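Local coordinates for protein transcriptional regulator containing CBS domains (Streptococcus pneumoniae, PDB 6UOF) that probably regulates transcription, its paired CBS domains, which make up this chain, being the likely sensors of a small ligand such as a nucleotide, at residues H13-L18 / V110-D115; K25-L30 / S37-I42; L74-L79 / S103-L108. One frame throughout, in Å; residues are numbered along the deposited sequence. Where two conformers were deposited one is given.

Contact 1: residues H13-L18 / V110-D115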
# COMPACT_ATOMS: atom_id res chain seq x y z
N HIS A 13 -10.34 1.48 2.64
CA HIS A 13 -10.85 2.27 3.79
C HIS A 13 -10.54 1.61 5.14
O HIS A 13 -10.51 2.34 6.15
CB HIS A 13 -12.35 2.52 3.65
CG HIS A 13 -13.12 1.26 3.56
ND1 HIS A 13 -13.37 0.64 2.35
CD2 HIS A 13 -13.68 0.49 4.52
CE1 HIS A 13 -14.07 -0.46 2.57
NE2 HIS A 13 -14.27 -0.57 3.89
N GLU A 14 -10.32 0.29 5.16
CA GLU A 14 -10.02 -0.42 6.42
C GLU A 14 -8.54 -0.22 6.76
O GLU A 14 -8.24 0.16 7.91
CB GLU A 14 -10.24 -1.93 6.30
CG GLU A 14 -11.66 -2.35 5.99
CD GLU A 14 -11.82 -3.86 5.88
OE1 GLU A 14 -10.86 -4.61 6.22
OE2 GLU A 14 -12.90 -4.31 5.44
N TYR A 15 -7.67 -0.47 5.79
CA TYR A 15 -6.20 -0.43 6.01
C TYR A 15 -5.66 1.00 6.02
O TYR A 15 -4.79 1.34 6.87
CB TYR A 15 -5.50 -1.24 4.92
CG TYR A 15 -4.01 -1.20 5.09
CD1 TYR A 15 -3.37 -2.05 5.97
CD2 TYR A 15 -3.24 -0.27 4.41
CE1 TYR A 15 -2.01 -1.99 6.16
CE2 TYR A 15 -1.86 -0.21 4.58
CZ TYR A 15 -1.24 -1.07 5.47
OH TYR A 15 0.11 -1.02 5.66
N GLY A 16 -6.15 1.83 5.12
CA GLY A 16 -5.66 3.21 4.97
C GLY A 16 -5.08 3.47 3.59
O GLY A 16 -4.48 2.58 2.98
N PHE A 17 -5.22 4.70 3.15
CA PHE A 17 -4.60 5.11 1.87
C PHE A 17 -4.40 6.62 1.94
O PHE A 17 -5.05 7.30 2.74
CB PHE A 17 -5.45 4.74 0.66
CG PHE A 17 -6.73 5.53 0.57
CD1 PHE A 17 -7.85 5.18 1.30
CD2 PHE A 17 -6.80 6.65 -0.26
CE1 PHE A 17 -9.01 5.94 1.22
CE2 PHE A 17 -7.96 7.40 -0.34
CZ PHE A 17 -9.06 7.04 0.40
N LEU A 18 -3.48 7.10 1.11
CA LEU A 18 -3.27 8.56 0.98
C LEU A 18 -3.49 9.01 -0.45
O LEU A 18 -3.43 8.19 -1.36
CB LEU A 18 -1.85 8.90 1.44
CG LEU A 18 -1.72 8.95 2.96
CD1 LEU A 18 -0.35 8.55 3.42
CD2 LEU A 18 -2.12 10.30 3.52
N VAL A 110 -5.01 -3.47 0.11
CA VAL A 110 -3.62 -3.97 0.28
C VAL A 110 -3.63 -5.40 0.80
O VAL A 110 -4.64 -5.85 1.38
CB VAL A 110 -2.83 -3.12 1.29
CG1 VAL A 110 -2.85 -1.64 0.96
CG2 VAL A 110 -3.27 -3.37 2.72
N VAL A 111 -2.52 -6.10 0.60
CA VAL A 111 -2.26 -7.39 1.32
C VAL A 111 -1.07 -7.11 2.25
O VAL A 111 -0.11 -6.43 1.84
CB VAL A 111 -1.99 -8.59 0.40
CG1 VAL A 111 -3.19 -8.91 -0.45
CG2 VAL A 111 -0.76 -8.44 -0.46
N THR A 112 -1.18 -7.59 3.48
CA THR A 112 -0.09 -7.37 4.46
C THR A 112 0.74 -8.64 4.62
O THR A 112 0.21 -9.76 4.47
CB THR A 112 -0.62 -6.93 5.83
OG1 THR A 112 -1.25 -8.09 6.40
CG2 THR A 112 -1.55 -5.74 5.78
N ARG A 113 2.00 -8.45 5.00
CA ARG A 113 2.94 -9.58 5.20
C ARG A 113 2.41 -10.53 6.27
O ARG A 113 2.43 -11.75 6.05
CB ARG A 113 4.31 -9.02 5.60
CG ARG A 113 5.39 -10.08 5.71
CD ARG A 113 6.66 -9.46 6.29
NE ARG A 113 7.71 -10.45 6.31
CZ ARG A 113 8.64 -10.63 5.37
NH1 ARG A 113 8.67 -9.86 4.29
NH2 ARG A 113 9.52 -11.61 5.49
N ARG A 114 1.93 -9.99 7.40
CA ARG A 114 1.47 -10.89 8.49
C ARG A 114 0.32 -11.78 7.99
O ARG A 114 0.31 -12.97 8.30
CB ARG A 114 1.01 -10.08 9.70
CG ARG A 114 0.88 -10.91 10.97
CD ARG A 114 -0.06 -10.35 12.02
NE ARG A 114 -1.42 -10.86 11.87
CZ ARG A 114 -2.40 -10.30 11.16
NH1 ARG A 114 -2.19 -9.16 10.51
NH2 ARG A 114 -3.59 -10.87 11.11
N ASP A 115 -0.62 -11.22 7.23
CA ASP A 115 -1.75 -12.06 6.78
C ASP A 115 -1.25 -13.13 5.80
O ASP A 115 -1.71 -14.27 5.88
CB ASP A 115 -2.84 -11.20 6.16
CG ASP A 115 -3.59 -10.34 7.16
OD1 ASP A 115 -3.67 -10.75 8.33
OD2 ASP A 115 -4.12 -9.29 6.75

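Contact 2: residues K25-L30 / S37-I42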
# COMPACT_ATOMS: atom_id res chain seq x y z
N LYS A 25 1.74 15.77 7.03
CA LYS A 25 0.95 15.85 8.29
C LYS A 25 -0.20 14.83 8.22
O LYS A 25 -0.45 14.13 9.22
CB LYS A 25 0.36 17.25 8.51
CG LYS A 25 -0.58 17.37 9.71
CD LYS A 25 -1.30 18.70 9.81
CE LYS A 25 -2.39 18.72 10.86
NZ LYS A 25 -3.49 17.79 10.54
N ASP A 26 -0.88 14.76 7.08
CA ASP A 26 -1.99 13.79 6.92
C ASP A 26 -1.46 12.36 7.07
O ASP A 26 -2.15 11.53 7.70
CB ASP A 26 -2.69 13.95 5.57
CG ASP A 26 -3.37 15.29 5.39
OD1 ASP A 26 -3.92 15.81 6.37
OD2 ASP A 26 -3.32 15.82 4.26
N TYR A 27 -0.28 12.07 6.52
CA TYR A 27 0.34 10.72 6.65
C TYR A 27 0.62 10.42 8.13
O TYR A 27 0.22 9.34 8.62
CB TYR A 27 1.63 10.64 5.83
CG TYR A 27 2.52 9.49 6.21
CD1 TYR A 27 2.27 8.20 5.76
CD2 TYR A 27 3.55 9.67 7.10
CE1 TYR A 27 3.08 7.14 6.13
CE2 TYR A 27 4.34 8.61 7.51
CZ TYR A 27 4.09 7.34 7.04
OH TYR A 27 4.87 6.29 7.43
N LEU A 28 1.26 11.35 8.84
CA LEU A 28 1.59 11.11 10.27
C LEU A 28 0.31 10.89 11.08
O LEU A 28 0.32 10.02 11.98
CB LEU A 28 2.43 12.28 10.81
CG LEU A 28 3.81 12.44 10.17
CD1 LEU A 28 4.51 13.69 10.69
CD2 LEU A 28 4.67 11.21 10.40
N ASP A 29 -0.75 11.63 10.78
CA ASP A 29 -2.04 11.46 11.49
C ASP A 29 -2.60 10.06 11.20
O ASP A 29 -3.15 9.43 12.13
CB ASP A 29 -3.05 12.54 11.09
CG ASP A 29 -2.68 13.95 11.52
OD1 ASP A 29 -1.81 14.10 12.42
OD2 ASP A 29 -3.26 14.90 10.95
N LEU A 30 -2.52 9.62 9.94
CA LEU A 30 -3.08 8.29 9.56
C LEU A 30 -2.28 7.18 10.25
O LEU A 30 -2.89 6.17 10.66
CB LEU A 30 -3.06 8.12 8.04
CG LEU A 30 -3.87 6.93 7.53
CD1 LEU A 30 -5.34 7.06 7.88
CD2 LEU A 30 -3.68 6.76 6.04
N SER A 37 2.24 2.04 8.92
CA SER A 37 3.12 3.15 8.44
C SER A 37 3.44 3.08 6.94
O SER A 37 4.22 3.93 6.47
CB SER A 37 4.39 3.18 9.23
OG SER A 37 5.12 1.97 9.04
N ARG A 38 2.89 2.12 6.22
CA ARG A 38 3.16 1.99 4.77
C ARG A 38 1.81 2.00 4.06
O ARG A 38 0.98 1.11 4.31
CB ARG A 38 3.98 0.75 4.48
CG ARG A 38 5.31 0.76 5.22
CD ARG A 38 6.27 -0.33 4.81
NE ARG A 38 7.52 -0.15 5.51
CZ ARG A 38 8.59 -0.93 5.37
NH1 ARG A 38 8.56 -1.95 4.53
NH2 ARG A 38 9.68 -0.67 6.06
N PHE A 39 1.62 3.00 3.22
CA PHE A 39 0.30 3.14 2.56
C PHE A 39 0.42 3.34 1.06
O PHE A 39 1.35 4.01 0.58
CB PHE A 39 -0.47 4.35 3.10
CG PHE A 39 -0.74 4.30 4.57
CD1 PHE A 39 -1.71 3.46 5.08
CD2 PHE A 39 0.00 5.05 5.47
CE1 PHE A 39 -1.94 3.38 6.45
CE2 PHE A 39 -0.24 4.99 6.83
CZ PHE A 39 -1.20 4.15 7.32
N PRO A 40 -0.54 2.82 0.27
CA PRO A 40 -0.60 3.15 -1.16
C PRO A 40 -1.06 4.60 -1.31
O PRO A 40 -1.80 5.12 -0.50
CB PRO A 40 -1.66 2.19 -1.71
CG PRO A 40 -2.59 1.94 -0.52
CD PRO A 40 -1.67 1.96 0.69
N VAL A 41 -0.61 5.21 -2.40
CA VAL A 41 -0.98 6.61 -2.75
C VAL A 41 -1.70 6.62 -4.09
O VAL A 41 -1.19 6.01 -5.04
CB VAL A 41 0.26 7.50 -2.81
CG1 VAL A 41 -0.17 8.94 -3.01
CG2 VAL A 41 1.12 7.37 -1.56
N ILE A 42 -2.84 7.31 -4.14
CA ILE A 42 -3.62 7.40 -5.40
C ILE A 42 -3.68 8.84 -5.92
O ILE A 42 -3.63 9.78 -5.14
CB ILE A 42 -5.04 6.85 -5.22
CG1 ILE A 42 -5.84 7.61 -4.16
CG2 ILE A 42 -5.00 5.36 -4.97
CD1 ILE A 42 -7.32 7.27 -4.10

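Contact 3: residues L74-L79 / S103-L108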
# COMPACT_ATOMS: atom_id res chain seq x y z
N LEU A 74 6.22 -0.67 -7.71
CA LEU A 74 6.47 -1.57 -8.87
C LEU A 74 5.75 -2.91 -8.66
O LEU A 74 5.35 -3.55 -9.66
CB LEU A 74 7.97 -1.79 -9.01
CG LEU A 74 8.38 -2.78 -10.10
CD1 LEU A 74 8.04 -2.24 -11.48
CD2 LEU A 74 9.87 -3.09 -10.02
N PHE A 75 5.67 -3.36 -7.41
CA PHE A 75 4.98 -4.63 -7.08
C PHE A 75 3.52 -4.32 -6.77
O PHE A 75 3.24 -3.65 -5.78
CB PHE A 75 5.71 -5.36 -5.95
CG PHE A 75 5.16 -6.72 -5.60
CD1 PHE A 75 4.57 -7.53 -6.56
CD2 PHE A 75 5.35 -7.24 -4.33
CE1 PHE A 75 4.09 -8.79 -6.23
CE2 PHE A 75 4.88 -8.50 -4.01
CZ PHE A 75 4.27 -9.27 -4.96
N LEU A 76 2.66 -4.78 -7.67
CA LEU A 76 1.19 -4.63 -7.56
C LEU A 76 0.57 -5.99 -7.82
O LEU A 76 1.12 -6.75 -8.64
CB LEU A 76 0.70 -3.62 -8.60
CG LEU A 76 1.26 -2.21 -8.46
CD1 LEU A 76 0.95 -1.37 -9.69
CD2 LEU A 76 0.77 -1.53 -7.20
N VAL A 77 -0.52 -6.29 -7.13
CA VAL A 77 -1.22 -7.59 -7.37
C VAL A 77 -2.70 -7.32 -7.66
O VAL A 77 -3.18 -6.20 -7.44
CB VAL A 77 -1.03 -8.53 -6.17
CG1 VAL A 77 0.44 -8.83 -5.93
CG2 VAL A 77 -1.70 -7.98 -4.92
N GLY A 78 -3.38 -8.36 -8.15
CA GLY A 78 -4.83 -8.34 -8.40
C GLY A 78 -5.54 -9.36 -7.54
O GLY A 78 -4.86 -10.20 -6.91
N LEU A 79 -6.87 -9.33 -7.56
CA LEU A 79 -7.69 -10.27 -6.76
C LEU A 79 -7.35 -11.73 -7.11
O LEU A 79 -7.39 -12.57 -6.18
CB LEU A 79 -9.17 -9.97 -7.00
CG LEU A 79 -9.65 -8.60 -6.50
CD1 LEU A 79 -11.12 -8.38 -6.84
CD2 LEU A 79 -9.43 -8.43 -5.01
N SER A 103 -7.45 -4.10 -13.09
CA SER A 103 -6.69 -4.14 -14.37
C SER A 103 -6.29 -2.72 -14.80
O SER A 103 -5.19 -2.57 -15.38
CB SER A 103 -7.50 -4.86 -15.43
OG SER A 103 -6.86 -4.85 -16.70
N ASN A 104 -7.12 -1.71 -14.50
CA ASN A 104 -6.81 -0.31 -14.89
C ASN A 104 -5.91 0.39 -13.86
O ASN A 104 -5.76 1.62 -13.94
CB ASN A 104 -8.08 0.51 -15.12
CG ASN A 104 -8.87 0.78 -13.87
OD1 ASN A 104 -8.53 0.29 -12.80
ND2 ASN A 104 -9.93 1.57 -14.00
N GLN A 105 -5.33 -0.37 -12.93
CA GLN A 105 -4.35 0.13 -11.92
C GLN A 105 -4.99 1.01 -10.85
O GLN A 105 -4.26 1.62 -10.06
CB GLN A 105 -3.15 0.80 -12.61
CG GLN A 105 -2.57 -0.03 -13.74
CD GLN A 105 -2.10 -1.38 -13.26
OE1 GLN A 105 -1.13 -1.48 -12.51
NE2 GLN A 105 -2.76 -2.44 -13.69
N THR A 106 -6.33 1.02 -10.74
CA THR A 106 -6.97 1.77 -9.62
C THR A 106 -6.95 0.91 -8.34
O THR A 106 -6.96 -0.35 -8.41
CB THR A 106 -8.40 2.22 -9.97
OG1 THR A 106 -9.19 1.06 -10.29
CG2 THR A 106 -8.41 3.21 -11.12
N LEU A 107 -6.89 1.59 -7.20
CA LEU A 107 -6.70 0.91 -5.89
C LEU A 107 -7.95 0.18 -5.38
O LEU A 107 -9.02 0.80 -5.32
CB LEU A 107 -6.27 1.95 -4.86
CG LEU A 107 -5.92 1.40 -3.47
CD1 LEU A 107 -4.69 0.51 -3.53
CD2 LEU A 107 -5.70 2.53 -2.49
N LEU A 108 -7.75 -1.06 -4.94
CA LEU A 108 -8.77 -1.85 -4.22
C LEU A 108 -8.41 -1.92 -2.74
O LEU A 108 -9.32 -1.91 -1.89
CB LEU A 108 -8.83 -3.26 -4.81
CG LEU A 108 -9.43 -3.36 -6.21
CD1 LEU A 108 -9.23 -4.75 -6.77
CD2 LEU A 108 -10.90 -2.97 -6.19

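Contact 1: residues H13-L18 / V110-D115
Tyr15, Val110 and Thr112 carry this buried contact between the two CBS domains. Tyr15 ends the short helix 12-15 of the first domain. Val110 and Thr112 stand two residues apart on strand 107-112 of the second, and the CB atoms of both point toward the tyrosine. Val110 CG2 sits over one face of the Tyr15 ring. Val110 CG2 lies 3.5 Å from the centroid of the Tyr15 ring, 18° off its normal, a CH-pi contact. Val110 CG2 is shifted toward the rim, nearest to Tyr15 CG at 3.3 Å. Val110 CG1 lies 3.7 Å from Tyr15 CD2. Thr112 CG2 approaches the other flank obliquely, 3.8 Å from Tyr15 CE1. Tyr15 holds CG anti to the backbone N (chi1 179°), which sends the ring out to the valine; the two side chains cross at about a right angle. Met97 of the neighbouring strand 97-101 also touches both Tyr15 and Val110. The phenol oxygen has a polar partner in its own domain, since Tyr15 OH is hydrogen-bonded to Arg38 O. Thr112 turns its two branches to different tasks. CG2 packs on the ring, while OG1 caps the start of helix 113-118. Asp115 N donates to Thr112 OG1 over 3.3 Å, with an N-H...O angle of 160°. A weak bond joins Thr112 OG1 to Asp115 OD2 at 3.1 Å. The Asp115 carboxylate also forms salt bridges with Arg114 and with Arg10 of strand 10-11. Across these two segments the link is apolar, one valine methyl over the ring face and a threonine methyl oblique to it. The polar groups are turned to other partners, Tyr15 OH to Arg38 and Thr112 OG1 to the start of its helix.

Contact 2: residues K25-L30 / S37-I42
Tyr27 and Leu30 both place CG anti to the backbone N (chi1 163° and -168°), which brings their side chains from helix 24-34 to the Phe39 ring. Phe39 itself has CG anti to its carbonyl carbon and points toward the helix. Leu30 CD2 lies over the centre of one Phe39 face, 3.7 Å from the ring centroid, in a CH-pi contact. Tyr27 CE1 comes to the edge of the Phe39 ring, near its plane, and lies 3.8 Å from Phe39 CD2. The two aromatic side chains cross obliquely. The tyrosine also makes a polar link: Tyr27 OH donates to Ser37 O over 2.6 Å. The donor is tilted 16° from the carbonyl plane. Leu18 touches both Tyr27 and Phe39, so strand 18-19 shares this packing. Strand 18-19, helix 24-34 and strand 39-42 form a beta-alpha-beta unit of the first CBS domain. The contact packs its helix on its second strand. The apolar groups join helix to strand, and the phenol bond satisfies a backbone carbonyl just before the strand and probably helps to hold the ring in place.

Contact 3: residues L74-L79 / S103-L108
Asn104 OD1 is gripped twice by Thr106, through OG1 at 2.7 Å and through the backbone N at 3.1 Å. The two donors approach differently: OG1 is tilted 15° from the carbonyl plane, whereas the N lies well above it. The backbone bond makes an Asx turn, which shapes the loop leading into strand 107-112. Thr106 OG1 is also hydrogen-bonded to Arg102 NH1. Next to this turn, Gln105 bends back at chi2 (-60°). Gln105 NE2 donates to Ser103 O over 3.0 Å, with the acceptor close to the amide plane. The other end of that amide faces segment 74-79, where Gln105 OE1 meets Leu76 CD1 at 3.5 Å. This is a polar oxygen against a methyl, a van der Waals contact. The second touching point is wholly apolar. Leu108 CD1 lies 3.9 Å from Leu79 CG and 4.1 Å from Leu79 CD1 and CD2. It therefore rests on the fork of Leu79, and the two side chains cross at about a right angle. Both segments belong to the second CBS domain. Between them runs strand 97-101, whose Pro99 and Val101 bond to the backbone of Val77, while Pro99 also packs on Leu76. Polar bonds thus set the shape of the 103-106 turn, while only van der Waals contacts join it and the following strand directly to segment 74-79.

Contact 1 is buried near the centre of the chain and joins the two CBS domains. Contact 2 is partly buried within the first domain, and contact 3 lies at the surface of the second. Contacts 1 and 3 share strand 107-112, using its two ends. Contacts 1 and 2 meet directly: Tyr15 O packs near Phe39 CE1, and Leu18 O and Ile42 N probably form a hydrogen bond. Leu107 bridges contacts 2 and 3 by packing on Pro40 and Ile42. Methyl-on-ring packing marks contacts 1 and 2, but contact 2 alone has a hydrogen bond across its segments. Contact 3 uses aliphatic chains and an amide, with no ring.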